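Local coordinates for putative alpha-L-fucosidase (Bacteroides thetaiotaomicron VPI-5482, PDB 3GZA), which probably hydrolyses terminal alpha-L-fucosyl linkages of glycans, as a putative exported alpha-L-fucosidase of glycoside hydrolase family 29, at residues 175-180 and 205-210. Sequence-based numbering, arbitrary orientation. Where two conformers were deposited one is given.
Sequences DLYMIW and NCLFYH. With EPE (4-(2-hydroxyethyl)-1-piperazine ethanesulfonic acid), chain C.
Trp-180 and Tyr-209 lie side by side in a T-shaped pair, the CD2–CE2 edge of the phenol set against the indole five-membered ring, with planes at 74°. Both have CG anti to the backbone N (chi1 -179° and 180°), which carries them to the sulfonate of a bound EPE buffer molecule. Trp-180 NE1 donates an almost straight hydrogen bond to EPE O2S (3.0 Å), Tyr-209 OH gives one to O1S (2.8 Å), and His-210 NE2, beyond a cis peptide, donates to O3S (3.0 Å). Gly-183 N and Glu-223 OE2 also hydrogen-bond the buffer. Replacing Trp-180 with a leucine would probably leave O2S without this donor and the Tyr-209 edge without an aromatic face. Strands 178-180 and 207-209 run parallel, joined through helix 196-202 as a beta-alpha-beta unit of the family's TIM-type barrel. Backbone hydrogen bonds run from Leu-207 N to Tyr-177 O, Ile-179 N to Leu-207 O (2.9 Å) and Tyr-209 N to Ile-179 O. Toward the strands' N-terminal ends, Leu-207 CD1 sits over the Tyr-177 ring face, 4.1 Å from its centroid, while Tyr-177 OH is hydrogen-bonded to Lys-16 O. Cys-206 SG packs 3.3 Å from Met-178 C and also touches Leu-176 CB and Ile-179 CG1.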
# COMPACT_ATOMS: atom_id res chain seq x y z
N ASP A 175 15.92 -11.36 -19.63
CA ASP A 175 16.31 -10.23 -20.49
C ASP A 175 15.11 -9.66 -21.19
O ASP A 175 14.27 -10.39 -21.73
CB ASP A 175 17.39 -10.65 -21.48
CG ASP A 175 18.71 -11.03 -20.79
OD1 ASP A 175 18.90 -10.71 -19.59
OD2 ASP A 175 19.59 -11.63 -21.46
N LEU A 176 14.99 -8.33 -21.15
CA LEU A 176 13.82 -7.63 -21.63
C LEU A 176 14.09 -6.83 -22.92
O LEU A 176 15.20 -6.37 -23.19
CB LEU A 176 13.35 -6.64 -20.57
CG LEU A 176 13.02 -7.25 -19.21
CD1 LEU A 176 12.72 -6.17 -18.16
CD2 LEU A 176 11.89 -8.26 -19.35
N TYR A 177 13.02 -6.69 -23.68
CA TYR A 177 13.04 -5.99 -24.95
C TYR A 177 13.07 -4.50 -24.73
O TYR A 177 13.83 -3.80 -25.38
CB TYR A 177 11.81 -6.41 -25.76
CG TYR A 177 11.77 -5.81 -27.15
CD1 TYR A 177 12.47 -6.38 -28.19
CD2 TYR A 177 10.94 -4.71 -27.44
CE1 TYR A 177 12.43 -5.84 -29.48
CE2 TYR A 177 10.94 -4.16 -28.73
CZ TYR A 177 11.64 -4.76 -29.75
OH TYR A 177 11.57 -4.22 -31.03
N MSE A 178 12.17 -4.03 -23.87
CA MSE A 178 12.14 -2.63 -23.50
C MSE A 178 11.59 -2.51 -22.10
O MSE A 178 10.93 -3.45 -21.59
CB MSE A 178 11.18 -1.83 -24.41
CG MSE A 178 9.73 -2.12 -24.28
SE MSE A 178 8.58 -0.88 -25.14
CE MSE A 178 8.94 -1.34 -26.99
N ILE A 179 11.87 -1.35 -21.51
CA ILE A 179 11.21 -0.84 -20.30
C ILE A 179 10.58 0.45 -20.81
O ILE A 179 11.29 1.32 -21.33
CB ILE A 179 12.11 -0.52 -19.11
CG1 ILE A 179 12.67 -1.81 -18.48
CG2 ILE A 179 11.33 0.34 -18.08
CD1 ILE A 179 11.67 -2.77 -17.84
N TRP A 180 9.25 0.54 -20.68
CA TRP A 180 8.44 1.66 -21.12
C TRP A 180 7.80 2.29 -19.90
O TRP A 180 7.00 1.67 -19.23
CB TRP A 180 7.34 1.16 -22.04
CG TRP A 180 6.35 2.14 -22.64
CD1 TRP A 180 6.10 3.45 -22.27
CD2 TRP A 180 5.41 1.86 -23.69
NE1 TRP A 180 5.13 3.99 -23.05
CE2 TRP A 180 4.68 3.04 -23.93
CE3 TRP A 180 5.14 0.72 -24.47
CZ2 TRP A 180 3.69 3.11 -24.89
CZ3 TRP A 180 4.15 0.80 -25.43
CH2 TRP A 180 3.40 1.96 -25.59
N ASN A 205 20.99 -4.56 -22.82
CA ASN A 205 20.49 -4.60 -24.21
C ASN A 205 19.03 -4.27 -24.33
O ASN A 205 18.46 -4.40 -25.38
CB ASN A 205 20.74 -5.96 -24.79
CG ASN A 205 22.19 -6.24 -24.94
OD1 ASN A 205 22.91 -5.50 -25.62
ND2 ASN A 205 22.65 -7.27 -24.28
N CYS A 206 18.44 -3.79 -23.24
CA CYS A 206 17.04 -3.41 -23.19
C CYS A 206 16.82 -1.98 -23.65
O CYS A 206 17.55 -1.08 -23.28
CB CYS A 206 16.51 -3.61 -21.76
SG CYS A 206 14.79 -3.19 -21.46
N LEU A 207 15.80 -1.75 -24.47
CA LEU A 207 15.47 -0.39 -24.90
C LEU A 207 14.95 0.37 -23.72
O LEU A 207 14.03 -0.09 -23.03
CB LEU A 207 14.44 -0.39 -26.03
CG LEU A 207 14.85 -1.09 -27.33
CD1 LEU A 207 13.59 -1.61 -28.15
CD2 LEU A 207 15.82 -0.21 -28.17
N PHE A 208 15.52 1.53 -23.50
CA PHE A 208 15.15 2.41 -22.36
C PHE A 208 14.23 3.51 -22.92
O PHE A 208 14.65 4.34 -23.75
CB PHE A 208 16.39 3.02 -21.74
CG PHE A 208 16.10 3.93 -20.59
CD1 PHE A 208 15.94 3.43 -19.29
CD2 PHE A 208 15.96 5.31 -20.79
CE1 PHE A 208 15.66 4.27 -18.25
CE2 PHE A 208 15.67 6.14 -19.74
CZ PHE A 208 15.53 5.64 -18.48
N TYR A 209 12.95 3.50 -22.50
CA TYR A 209 11.98 4.44 -23.01
C TYR A 209 11.15 4.92 -21.83
O TYR A 209 10.16 4.26 -21.46
CB TYR A 209 11.16 3.76 -24.11
CG TYR A 209 10.13 4.65 -24.68
CD1 TYR A 209 10.46 5.69 -25.52
CD2 TYR A 209 8.79 4.46 -24.40
CE1 TYR A 209 9.50 6.54 -26.02
CE2 TYR A 209 7.81 5.36 -24.88
CZ TYR A 209 8.20 6.39 -25.67
OH TYR A 209 7.33 7.32 -26.18
N HIS A 210 11.43 6.08 -21.23
CA HIS A 210 12.39 7.10 -21.59
C HIS A 210 12.41 8.08 -20.43
O HIS A 210 11.59 7.99 -19.53
CB HIS A 210 11.95 7.87 -22.86
CG HIS A 210 10.57 8.42 -22.78
ND1 HIS A 210 10.30 9.76 -22.60
CD2 HIS A 210 9.36 7.80 -22.87
CE1 HIS A 210 8.99 9.94 -22.57
NE2 HIS A 210 8.40 8.78 -22.77
N1 EPE C . 1.22 10.06 -24.14
C2 EPE C . 0.06 9.25 -23.76
C3 EPE C . -1.13 10.18 -24.03
N4 EPE C . -1.23 10.48 -25.45
C5 EPE C . -0.10 11.28 -25.78
C6 EPE C . 1.17 10.41 -25.53
C7 EPE C . -2.55 11.04 -25.70
C8 EPE C . -2.86 11.66 -27.04
O8 EPE C . -2.80 10.75 -28.11
C9 EPE C . 2.49 9.56 -23.56
C10 EPE C . 2.99 8.43 -24.40
S EPE C . 4.50 7.64 -23.76
O1S EPE C . 4.88 6.90 -24.93
O2S EPE C . 4.15 6.80 -22.63
O3S EPE C . 5.52 8.68 -23.43